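Local coordinates for mannan endo-1,6-alpha-mannosidase (Chaetomium thermophilum, PDB 6RY0), which probably cleaves alpha-1,6-mannosidic linkages in mannans and, as a transglycosidase, is thought to help transfer GPI-anchored glycoproteins into the fungal cell wall, at residues K71-Y75 with H385-G390; A81-Y86 with M393-A397; R312-C316 with S382-T386. All blocks are in the same frame, centred on the assembly; numbering follows the deposited sequence. Where two conformers were deposited one is given.

Contact 1. Residues K71-Y75 with H385-G390; sequences KGDYY and HTSGAG. With CA (calcium ion), chain C.
Asp73 and Thr386 bring the two loops closest, their CA atoms 5.7 Å apart, where the loop before helix 76-93 meets the turn that leads into helix 389-401. Together they form a calcium site at one end of the all-helical (alpha/alpha)6 barrel of glycoside hydrolase family 76. Asp73 divides its carboxylate between two tasks. OD1 binds the calcium ion at 2.3 Å, beside the backbone oxygen of His385, whose O lies 2.5 Å from the calcium ion; four waters complete the six ligands. OD2 accepts from the backbone of the opposite loop, Ser387 N to Asp73 OD2 being 3.0 Å, with the donor well out of the carboxylate plane (49°). Placing CG anti to the carbonyl carbon (chi1 -61°) lets one carboxylate serve metal and amide together. The next side chain, Tyr74, reaches past Thr386 at about a right angle, with CB of Asp73 above the centre of one ring face. Its hydroxyl ends among polar groups at the start of the helix. Ser387 OG comes in at the ring edge, near its plane, and shares a 2.7 Å hydrogen bond with Tyr74 OH. The amide of Ala389, the first residue of the helix, points almost straight at the same oxygen (Ala389 N to Tyr74 OH 2.9 Å, 168°), while Gly388 N, at the N-cap position, adds a weak bond. These bonds hold the hydroxyl in place and tie the side chain to the turn beside the metal. Thr386 braces that turn from within by an ST turn, its OG1 accepting from Gly388 N at 2.9 Å. Next to the hydroxyl, the methyl CB of Ala389 packs obliquely against the tyrosine ring, 3.4 Å from Tyr74 CZ.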
ATOM      1  N   LYS A  71     -17.912 -13.381  -8.042  0.87 12.56           N
ATOM      2  CA  LYS A  71     -17.662 -12.508  -9.178  0.87 13.76           C
ATOM      3  C   LYS A  71     -16.201 -12.486  -9.574  0.87 13.37           C
ATOM      4  O   LYS A  71     -15.866 -11.860 -10.586  0.87 15.45           O
ATOM      5  CB  LYS A  71     -18.163 -11.093  -8.871  0.87 15.26           C
ATOM      6  CG  LYS A  71     -19.677 -11.002  -8.852  0.87 18.16           C
ATOM      7  CD  LYS A  71     -20.182  -9.596  -8.479  0.87 21.30           C
ATOM      8  CE  LYS A  71     -21.731  -9.491  -8.629  0.87 23.95           C
ATOM      9  NZ  LYS A  71     -22.287  -8.146  -8.362  0.87 25.77           N
ATOM     10  N   GLY A  72     -15.338 -13.117  -8.771  1.00 13.27           N
ATOM     11  CA  GLY A  72     -13.914 -13.087  -9.005  1.00 12.39           C
ATOM     12  C   GLY A  72     -13.173 -13.185  -7.691  1.00 11.38           C
ATOM     13  O   GLY A  72     -13.771 -13.306  -6.631  1.00 12.68           O
ATOM     14  N   ASP A  73     -11.861 -13.139  -7.761  1.00  9.94           N
ATOM     15  CA  ASP A  73     -11.003 -13.518  -6.636  1.00  9.65           C
ATOM     16  C   ASP A  73     -10.693 -12.397  -5.660  1.00  9.30           C
ATOM     17  O   ASP A  73     -10.130 -12.662  -4.596  1.00 11.04           O
ATOM     18  CB  ASP A  73      -9.664 -13.975  -7.187  1.00  9.57           C
ATOM     19  CG  ASP A  73      -9.771 -15.185  -8.096  1.00 10.91           C
ATOM     20  OD1 ASP A  73     -10.323 -16.179  -7.623  1.00 13.54           O
ATOM     21  OD2 ASP A  73      -9.292 -15.136  -9.244  1.00 11.67           O
ATOM     22  N   TYR A  74     -11.001 -11.149  -6.004  1.00  8.95           N
ATOM     23  CA  TYR A  74     -10.364  -9.999  -5.362  1.00  8.52           C
ATOM     24  C   TYR A  74     -11.321  -9.119  -4.639  1.00  8.23           C
ATOM     25  O   TYR A  74     -12.456  -8.908  -5.077  1.00  9.43           O
ATOM     26  CB  TYR A  74      -9.603  -9.190  -6.447  1.00  8.33           C
ATOM     27  CG  TYR A  74      -8.707 -10.070  -7.280  1.00  8.47           C
ATOM     28  CD1 TYR A  74      -7.560 -10.648  -6.759  1.00  8.22           C
ATOM     29  CD2 TYR A  74      -9.046 -10.391  -8.592  1.00  8.53           C
ATOM     30  CE1 TYR A  74      -6.791 -11.526  -7.519  1.00  8.34           C
ATOM     31  CE2 TYR A  74      -8.299 -11.259  -9.355  1.00  8.47           C
ATOM     32  CZ  TYR A  74      -7.173 -11.841  -8.805  1.00  8.34           C
ATOM     33  OH  TYR A  74      -6.374 -12.719  -9.505  1.00  8.94           O
ATOM     34  N   TYR A  75     -10.871  -8.572  -3.525  1.00  8.60           N
ATOM     35  CA  TYR A  75     -11.650  -7.630  -2.726  1.00  9.30           C
ATOM     36  C   TYR A  75     -11.407  -6.178  -3.153  1.00  8.39           C
ATOM     37  O   TYR A  75     -10.379  -5.865  -3.776  1.00  8.01           O
ATOM     38  CB  TYR A  75     -11.335  -7.841  -1.238  1.00 11.12           C
ATOM     39  CG  TYR A  75     -11.877  -9.135  -0.714  1.00 14.38           C
ATOM     40  CD1 TYR A  75     -13.190  -9.232  -0.291  1.00 16.34           C
ATOM     41  CD2 TYR A  75     -11.090 -10.281  -0.660  1.00 16.18           C
ATOM     42  CE1 TYR A  75     -13.697 -10.440   0.209  1.00 17.91           C
ATOM     43  CE2 TYR A  75     -11.594 -11.470  -0.159  1.00 18.26           C
ATOM     44  CZ  TYR A  75     -12.887 -11.531   0.278  1.00 18.40           C
ATOM     45  OH  TYR A  75     -13.402 -12.718   0.771  1.00 21.17           O
ATOM     46  N   HIS A 385      -5.235 -20.328  -5.958  1.00 11.77           N
ATOM     47  CA  HIS A 385      -6.679 -20.175  -6.131  1.00 13.03           C
ATOM     48  C   HIS A 385      -7.104 -18.802  -6.608  1.00 12.50           C
ATOM     49  O   HIS A 385      -8.220 -18.369  -6.312  1.00 14.29           O
ATOM     50  CB  HIS A 385      -7.431 -20.538  -4.838  1.00 15.81           C
ATOM     51  CG  HIS A 385      -6.920 -21.771  -4.200  1.00 17.62           C
ATOM     52  ND1 HIS A 385      -7.187 -23.019  -4.713  1.00 19.17           N
ATOM     53  CD2 HIS A 385      -6.077 -21.961  -3.160  1.00 18.40           C
ATOM     54  CE1 HIS A 385      -6.569 -23.936  -3.986  1.00 19.72           C
ATOM     55  NE2 HIS A 385      -5.888 -23.319  -3.036  1.00 19.49           N
ATOM     56  N   THR A 386      -6.261 -18.139  -7.393  1.00 10.61           N
ATOM     57  CA  THR A 386      -6.654 -16.917  -8.070  1.00 10.32           C
ATOM     58  C   THR A 386      -6.173 -16.954  -9.502  1.00  9.60           C
ATOM     59  O   THR A 386      -5.322 -17.770  -9.879  1.00 10.48           O
ATOM     60  CB  THR A 386      -6.130 -15.606  -7.401  1.00  9.86           C
ATOM     61  OG1 THR A 386      -4.830 -15.289  -7.895  1.00  8.92           O
ATOM     62  CG2 THR A 386      -6.158 -15.656  -5.904  1.00 11.24           C
ATOM     63  N   SER A 387      -6.667 -15.997 -10.284  1.00  9.53           N
ATOM     64  CA  SER A 387      -6.240 -15.830 -11.652  1.00  9.30           C
ATOM     65  C   SER A 387      -4.840 -15.266 -11.804  1.00  8.81           C
ATOM     66  O   SER A 387      -4.298 -15.335 -12.895  1.00  9.40           O
ATOM     67  CB  SER A 387      -7.227 -14.975 -12.420  1.00 10.36           C
ATOM     68  OG  SER A 387      -7.287 -13.693 -11.810  1.00 10.50           O
ATOM     69  N   GLY A 388      -4.270 -14.702 -10.725  1.00  8.43           N
ATOM     70  CA  GLY A 388      -2.903 -14.221 -10.745  1.00  8.78           C
ATOM     71  C   GLY A 388      -2.702 -12.719 -10.812  1.00  8.16           C
ATOM     72  O   GLY A 388      -1.592 -12.273 -11.114  1.00  8.17           O
ATOM     73  N   ALA A 389      -3.734 -11.931 -10.511  1.00  8.07           N
ATOM     74  CA  ALA A 389      -3.582 -10.480 -10.606  1.00  7.67           C
ATOM     75  C   ALA A 389      -2.620  -9.921  -9.579  1.00  7.28           C
ATOM     76  O   ALA A 389      -1.902  -8.964  -9.882  1.00  7.71           O
ATOM     77  CB  ALA A 389      -4.946  -9.802 -10.445  1.00  8.33           C
ATOM     78  N   GLY A 390      -2.578 -10.477  -8.378  1.00  7.43           N
ATOM     79  CA  GLY A 390      -1.675  -9.934  -7.379  1.00  7.31           C
ATOM     80  C   GLY A 390      -0.226 -10.180  -7.714  1.00  7.08           C
ATOM     81  O   GLY A 390       0.627  -9.306  -7.498  1.00  7.39           O
TER
HETATM   82 CA    CA C 502     -10.657 -18.095  -6.480  0.54 10.70          CA
HETATM   83  O   HOH W   1     -12.193 -16.803  -5.200  1.00 27.42           O
HETATM   84  O   HOH W   2     -12.599 -17.634  -7.946  1.00 34.48           O
HETATM   85  O   HOH W   3     -10.339 -19.030  -8.510  1.00 23.49           O
HETATM   86  O   HOH W   4     -10.184 -17.523  -4.539  1.00 28.21           O

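Contact 2. Residues A81-Y86 with M393-A397; sequences AMMGTY and MSVLA
The Tyr86 ring receives Leu396 CD2 obliquely, an off-centre CH-pi contact 4.2 Å from CD2 to the ring centroid and 29° off the ring normal. Met82 O lies at the ring edge, in plane; Tyr98 packs edge-to-face with the same ring, and Tyr86 OH is hydrogen-bonded to Ala44 O. Two helices of the (alpha/alpha)6 barrel, 76-93 and 389-401, run side by side, their segment axes 10.4 Å apart and 23° from parallel. Thr85 projects from 81-86 toward 393-397. With OG1 beside the backbone N (chi1 -58°), CG2 lies anti to it and touches Leu396 CD2 at 3.9 Å. OG1 turns back to its own helix and donates to Ala81 O at 2.9 Å, from the opposite face of that carbonyl to Thr85 N. In the conformer described, one of two and so less certain, Met393 bends at the sulfur to lay CE 3.8 Å from Met82 CB, with CG 3.5 Å from Thr85 OG1. A glycine here in place of Thr85 removes hydroxyl and methyl, which would probably leave Ala81 O without its second donor and open a gap beside Leu396 CD2. Since the threonine hydroxyl is satisfied within its helix, the two segments meet through largely apolar groups, held by shape and dispersion.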
ATOM      1  N   ALA A  81      -5.250  -0.714  -4.393  1.00  6.82           N
ATOM      2  CA  ALA A  81      -3.838  -1.024  -4.533  1.00  7.56           C
ATOM      3  C   ALA A  81      -3.416  -0.997  -5.991  1.00  6.93           C
ATOM      4  O   ALA A  81      -2.327  -0.475  -6.321  1.00  7.26           O
ATOM      5  CB  ALA A  81      -3.551  -2.407  -3.918  1.00  9.10           C
ATOM      6  N   MET A  82      -4.221  -1.556  -6.871  1.00  7.04           N
ATOM      7  CA  MET A  82      -3.923  -1.500  -8.305  1.00  6.75           C
ATOM      8  C   MET A  82      -3.840  -0.057  -8.781  1.00  6.64           C
ATOM      9  O   MET A  82      -2.926   0.309  -9.524  1.00  6.54           O
ATOM     10  CB  MET A  82      -4.980  -2.266  -9.093  1.00  7.44           C
ATOM     11  CG  MET A  82      -4.713  -2.228 -10.585  1.00  8.50           C
ATOM     12  SD  MET A  82      -6.106  -2.855 -11.526  1.00  9.97           S
ATOM     13  CE  MET A  82      -5.638  -2.200 -13.155  1.00 12.98           C
ATOM     14  N   MET A  83      -4.801   0.785  -8.391  1.00  6.68           N
ATOM     15  CA  MET A  83      -4.772   2.164  -8.841  1.00  6.70           C
ATOM     16  C   MET A  83      -3.454   2.805  -8.465  1.00  6.70           C
ATOM     17  O   MET A  83      -2.803   3.468  -9.266  1.00  7.04           O
ATOM     18  CB  MET A  83      -5.951   2.958  -8.270  1.00  7.34           C
ATOM     19  CG  MET A  83      -7.347   2.461  -8.649  1.00  7.64           C
ATOM     20  SD  MET A  83      -7.774   2.390 -10.393  1.00  8.55           S
ATOM     21  CE  MET A  83      -7.510   0.649 -10.741  1.00 10.23           C
ATOM     22  N   GLY A  84      -3.053   2.648  -7.205  1.00  6.55           N
ATOM     23  CA  GLY A  84      -1.807   3.250  -6.771  1.00  6.93           C
ATOM     24  C   GLY A  84      -0.599   2.703  -7.516  1.00  6.40           C
ATOM     25  O   GLY A  84       0.333   3.435  -7.842  1.00  6.64           O
ATOM     26  N   THR A  85      -0.606   1.407  -7.807  1.00  6.44           N
ATOM     27  CA  THR A  85       0.478   0.804  -8.579  1.00  6.41           C
ATOM     28  C   THR A  85       0.652   1.513  -9.927  1.00  6.54           C
ATOM     29  O   THR A  85       1.775   1.752 -10.372  1.00  6.63           O
ATOM     30  CB  THR A  85       0.239  -0.695  -8.788  1.00  6.87           C
ATOM     31  OG1 THR A  85       0.124  -1.339  -7.516  1.00  7.45           O
ATOM     32  CG2 THR A  85       1.392  -1.341  -9.510  1.00  7.65           C
ATOM     33  N   TYR A  86      -0.462   1.870 -10.575  1.00  6.39           N
ATOM     34  CA  TYR A  86      -0.416   2.544 -11.842  1.00  6.40           C
ATOM     35  C   TYR A  86      -0.093   4.037 -11.753  1.00  6.60           C
ATOM     36  O   TYR A  86       0.512   4.587 -12.673  1.00  6.93           O
ATOM     37  CB  TYR A  86      -1.699   2.334 -12.675  1.00  7.15           C
ATOM     38  CG  TYR A  86      -1.678   0.981 -13.371  1.00  6.98           C
ATOM     39  CD1 TYR A  86      -2.015  -0.183 -12.699  1.00  7.86           C
ATOM     40  CD2 TYR A  86      -1.294   0.867 -14.702  1.00  7.62           C
ATOM     41  CE1 TYR A  86      -1.951  -1.408 -13.312  1.00  8.53           C
ATOM     42  CE2 TYR A  86      -1.235  -0.367 -15.332  1.00  7.80           C
ATOM     43  CZ  TYR A  86      -1.554  -1.496 -14.626  1.00  8.36           C
ATOM     44  OH  TYR A  86      -1.535  -2.734 -15.192  1.00  9.55           O
ATOM     45  N   MET A 393       0.649  -7.737 -10.354  0.53  6.72           N
ATOM     46  CA  MET A 393       0.792  -6.405  -9.762  0.53  6.71           C
ATOM     47  C   MET A 393       2.148  -6.276  -9.056  0.53  6.56           C
ATOM     48  O   MET A 393       2.816  -5.240  -9.144  0.53  6.77           O
ATOM     49  CB  MET A 393      -0.351  -6.172  -8.769  0.53  7.61           C
ATOM     50  CG  MET A 393      -0.496  -4.702  -8.331  0.53  8.39           C
ATOM     51  SD  MET A 393      -1.660  -4.414  -6.982  0.53  9.32           S
ATOM     52  CE  MET A 393      -3.109  -5.220  -7.624  0.53 10.12           C
ATOM     53  N   SER A 394       2.533  -7.336  -8.340  1.00  6.34           N
ATOM     54  CA  SER A 394       3.779  -7.315  -7.609  1.00  6.62           C
ATOM     55  C   SER A 394       4.993  -7.254  -8.514  1.00  6.62           C
ATOM     56  O   SER A 394       5.948  -6.531  -8.192  1.00  6.83           O
ATOM     57  CB  SER A 394       3.854  -8.493  -6.635  1.00  7.04           C
ATOM     58  OG  SER A 394       2.931  -8.301  -5.582  1.00  7.61           O
ATOM     59  N   VAL A 395       4.997  -7.991  -9.631  1.00  6.32           N
ATOM     60  CA  VAL A 395       6.129  -7.897 -10.535  1.00  6.42           C
ATOM     61  C   VAL A 395       6.158  -6.527 -11.223  1.00  6.57           C
ATOM     62  O   VAL A 395       7.225  -5.936 -11.374  1.00  6.81           O
ATOM     63  CB  VAL A 395       6.160  -9.038 -11.555  1.00  6.89           C
ATOM     64  CG1 VAL A 395       7.372  -8.893 -12.469  1.00  7.54           C
ATOM     65  CG2 VAL A 395       6.185 -10.378 -10.824  1.00  7.18           C
ATOM     66  N   LEU A 396       4.998  -6.020 -11.638  1.00  6.44           N
ATOM     67  CA  LEU A 396       4.932  -4.678 -12.202  1.00  6.92           C
ATOM     68  C   LEU A 396       5.552  -3.648 -11.247  1.00  6.48           C
ATOM     69  O   LEU A 396       6.348  -2.793 -11.654  1.00  6.95           O
ATOM     70  CB  LEU A 396       3.496  -4.312 -12.534  1.00  6.55           C
ATOM     71  CG  LEU A 396       3.241  -2.858 -12.970  1.00  7.05           C
ATOM     72  CD1 LEU A 396       3.999  -2.521 -14.222  1.00  8.12           C
ATOM     73  CD2 LEU A 396       1.751  -2.650 -13.175  1.00  7.75           C
ATOM     74  N   ALA A 397       5.180  -3.728  -9.974  1.00  6.54           N
ATOM     75  CA  ALA A 397       5.705  -2.827  -8.962  1.00  6.73           C
ATOM     76  C   ALA A 397       7.220  -2.948  -8.823  1.00  6.47           C
ATOM     77  O   ALA A 397       7.938  -1.949  -8.780  1.00  7.27           O
ATOM     78  CB  ALA A 397       5.027  -3.147  -7.627  1.00  7.45           C
TER

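Contact 3. Residues R312-C316 with S382-T386; sequences RQGAC and SVDHT. With CA (calcium ion), chain C.
A glycine backbone, that of Gly314, is gripped by the carboxylate of Asp384 and the carbonyl oxygen of Val383, and two waters carry much of the polar contact. The glycine amide gives a weak hydrogen bond to the carboxylate, Gly314 N to Asp384 OD1 being 2.9 Å but bent (126° at the hydrogen). Beside it, Gly314 CA makes a C-H...O contact with Val383 O, 3.5 Å away. The CA atoms of Gly314 and Asp384 come within 4.8 Å. Glycine suits the left-handed backbone angles at this position, where a CB would press on the carbonyl oxygen of Gln313. Asp384 turns CG anti to its carbonyl carbon (chi1 -66°), which brings OD1 to the glycine amide while OD2 bonds to Tyr372 OH. One water then donates to both Asp384 OD1 and Cys316 O, 2.8 Å from the former, fastening the carboxylate to a second point of the partner loop. Another water donates to Gly314 O at 2.7 Å and pairs with His385 NE2 at 2.8 Å, lying in the plane of the imidazole at its edge. The setting is a loop-to-loop junction at one end of the (alpha/alpha)6 barrel: 312-316, anchored by the Cys309–Cys316 disulfide, rests against a short 3-10 segment followed by a turn in which His385 N bonds to Ser382 O. His385 faces two ways, its ring toward the water bridge and its backbone oxygen toward the calcium ion. Val383 O sits over one face of that ring, near the rim. Toward solvent, Gln313 lies obliquely across Val383, with Gln313 OE1 3.9 Å from Val383 CG1 and its CB facing the other methyl, CG2.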
ATOM      1  N   ARG A 312       5.461 -22.841   1.481  0.83 14.80           N
ATOM      2  CA  ARG A 312       4.931 -23.901   0.646  0.83 16.21           C
ATOM      3  C   ARG A 312       3.867 -23.277  -0.240  0.83 15.61           C
ATOM      4  O   ARG A 312       3.390 -22.183   0.007  0.83 16.22           O
ATOM      5  CB  ARG A 312       4.378 -25.021   1.496  0.83 19.23           C
ATOM      6  CG  ARG A 312       3.223 -24.588   2.362  0.83 21.83           C
ATOM      7  CD  ARG A 312       2.856 -25.686   3.359  0.83 24.66           C
ATOM      8  NE  ARG A 312       2.082 -25.121   4.455  0.83 28.27           N
ATOM      9  CZ  ARG A 312       0.767 -24.938   4.428  0.83 30.98           C
ATOM     10  NH1 ARG A 312       0.060 -25.307   3.369  0.83 32.18           N
ATOM     11  NH2 ARG A 312       0.153 -24.391   5.469  0.83 32.33           N
ATOM     12  N   GLN A 313       3.498 -23.980  -1.278  1.00 16.66           N
ATOM     13  CA  GLN A 313       2.437 -23.537  -2.157  1.00 16.30           C
ATOM     14  C   GLN A 313       1.081 -23.784  -1.550  1.00 15.83           C
ATOM     15  O   GLN A 313       0.887 -24.760  -0.829  1.00 17.30           O
ATOM     16  CB  GLN A 313       2.510 -24.287  -3.471  1.00 17.06           C
ATOM     17  CG  GLN A 313       3.771 -23.959  -4.223  1.00 17.66           C
ATOM     18  CD  GLN A 313       3.964 -24.808  -5.466  1.00 18.99           C
ATOM     19  OE1 GLN A 313       3.029 -25.441  -5.976  1.00 20.07           O
ATOM     20  NE2 GLN A 313       5.167 -24.777  -5.987  1.00 20.00           N
ATOM     21  N   GLY A 314       0.122 -22.939  -1.915  1.00 14.83           N
ATOM     22  CA  GLY A 314      -1.251 -23.149  -1.523  1.00 15.44           C
ATOM     23  C   GLY A 314      -1.652 -22.546  -0.190  1.00 15.35           C
ATOM     24  O   GLY A 314      -2.684 -22.948   0.379  1.00 17.88           O
ATOM     25  N   ALA A 315      -0.824 -21.669   0.367  1.00 13.77           N
ATOM     26  CA  ALA A 315      -1.130 -21.038   1.647  1.00 14.32           C
ATOM     27  C   ALA A 315      -1.412 -19.533   1.536  1.00 13.85           C
ATOM     28  O   ALA A 315      -2.200 -19.007   2.301  1.00 15.60           O
ATOM     29  CB  ALA A 315       0.002 -21.262   2.629  1.00 15.02           C
ATOM     30  N   CYS A 316      -0.745 -18.830   0.642  1.00 13.22           N
ATOM     31  CA  CYS A 316      -0.950 -17.379   0.585  1.00 13.46           C
ATOM     32  C   CYS A 316      -2.327 -17.013   0.041  1.00 13.52           C
ATOM     33  O   CYS A 316      -2.738 -17.548  -0.986  1.00 15.93           O
ATOM     34  CB  CYS A 316       0.141 -16.737  -0.255  1.00 13.52           C
ATOM     35  SG  CYS A 316       1.865 -16.913   0.370  1.00 13.86           S
ATOM     36  N   SER A 382      -2.867 -20.660 -10.130  1.00 11.87           N
ATOM     37  CA  SER A 382      -3.996 -21.483  -9.735  1.00 13.16           C
ATOM     38  C   SER A 382      -3.685 -22.259  -8.435  1.00 12.76           C
ATOM     39  O   SER A 382      -4.634 -22.615  -7.725  1.00 13.49           O
ATOM     40  CB  SER A 382      -4.330 -22.453 -10.865  1.00 15.88           C
ATOM     41  OG  SER A 382      -3.293 -23.416 -11.027  1.00 18.84           O
ATOM     42  N   VAL A 383      -2.412 -22.457  -8.088  1.00 12.46           N
ATOM     43  CA  VAL A 383      -2.106 -23.162  -6.859  1.00 13.05           C
ATOM     44  C   VAL A 383      -2.581 -22.376  -5.655  1.00 12.62           C
ATOM     45  O   VAL A 383      -2.874 -22.969  -4.599  1.00 13.53           O
ATOM     46  CB  VAL A 383      -0.592 -23.529  -6.698  1.00 14.85           C
ATOM     47  CG1 VAL A 383      -0.140 -24.346  -7.889  1.00 15.19           C
ATOM     48  CG2 VAL A 383       0.296 -22.318  -6.388  1.00 15.82           C
ATOM     49  N   ASP A 384      -2.644 -21.049  -5.795  1.00 11.58           N
ATOM     50  CA  ASP A 384      -3.144 -20.192  -4.729  1.00 11.30           C
ATOM     51  C   ASP A 384      -4.549 -19.675  -5.019  1.00 12.17           C
ATOM     52  O   ASP A 384      -5.020 -18.743  -4.388  1.00 12.86           O
ATOM     53  CB  ASP A 384      -2.150 -19.087  -4.426  1.00 11.65           C
ATOM     54  CG  ASP A 384      -0.863 -19.631  -3.838  1.00 12.04           C
ATOM     55  OD1 ASP A 384      -0.917 -20.459  -2.912  1.00 12.87           O
ATOM     56  OD2 ASP A 384       0.226 -19.248  -4.316  1.00 12.16           O
ATOM     57  N   HIS A 385      -5.235 -20.328  -5.958  1.00 11.77           N
ATOM     58  CA  HIS A 385      -6.679 -20.175  -6.131  1.00 13.03           C
ATOM     59  C   HIS A 385      -7.104 -18.802  -6.608  1.00 12.50           C
ATOM     60  O   HIS A 385      -8.220 -18.369  -6.312  1.00 14.29           O
ATOM     61  CB  HIS A 385      -7.431 -20.538  -4.838  1.00 15.81           C
ATOM     62  CG  HIS A 385      -6.920 -21.771  -4.200  1.00 17.62           C
ATOM     63  ND1 HIS A 385      -7.187 -23.019  -4.713  1.00 19.17           N
ATOM     64  CD2 HIS A 385      -6.077 -21.961  -3.160  1.00 18.40           C
ATOM     65  CE1 HIS A 385      -6.569 -23.936  -3.986  1.00 19.72           C
ATOM     66  NE2 HIS A 385      -5.888 -23.319  -3.036  1.00 19.49           N
ATOM     67  N   THR A 386      -6.261 -18.139  -7.393  1.00 10.61           N
ATOM     68  CA  THR A 386      -6.654 -16.917  -8.070  1.00 10.32           C
ATOM     69  C   THR A 386      -6.173 -16.954  -9.502  1.00  9.60           C
ATOM     70  O   THR A 386      -5.322 -17.770  -9.879  1.00 10.48           O
ATOM     71  CB  THR A 386      -6.130 -15.606  -7.401  1.00  9.86           C
ATOM     72  OG1 THR A 386      -4.830 -15.289  -7.895  1.00  8.92           O
ATOM     73  CG2 THR A 386      -6.158 -15.656  -5.904  1.00 11.24           C
TER
HETATM   74 CA    CA C 502     -10.657 -18.095  -6.480  0.54 10.70          CA
HETATM   75  O   HOH W   5      -4.422 -24.510  -1.002  1.00 22.83           O
HETATM   76  O   HOH W   6      -3.226 -20.228  -1.388  1.00 17.35           O
HETATM   77  O   HOH W   1     -12.193 -16.803  -5.200  1.00 27.42           O
HETATM   78  O   HOH W   2     -12.599 -17.634  -7.946  1.00 34.48           O
HETATM   79  O   HOH W   3     -10.339 -19.030  -8.510  1.00 23.49           O
HETATM   80  O   HOH W   4     -10.184 -17.523  -4.539  1.00 28.21           O

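In the fold
From the N terminus, the chain first passes the loop 71-75 and enters helix 76-93, which carries 81-86. Their partners lie some 310 residues on, in the turn before helix 389-401 and within it, so contacts 1 and 2 each close a loop spanning most of the barrel and bring its early and late helices together. The two loops cross, because the segments alternate in sequence. Contact 3 closes a shorter loop, from 312-316 to 382-386, nested inside that of contact 2. It ends on the same stretch as contact 1, sharing His385 and Thr386, so the turn before helix 389-401 is bound from 71-75 and from 312-316, while contact 2 fixes the helix deeper inside.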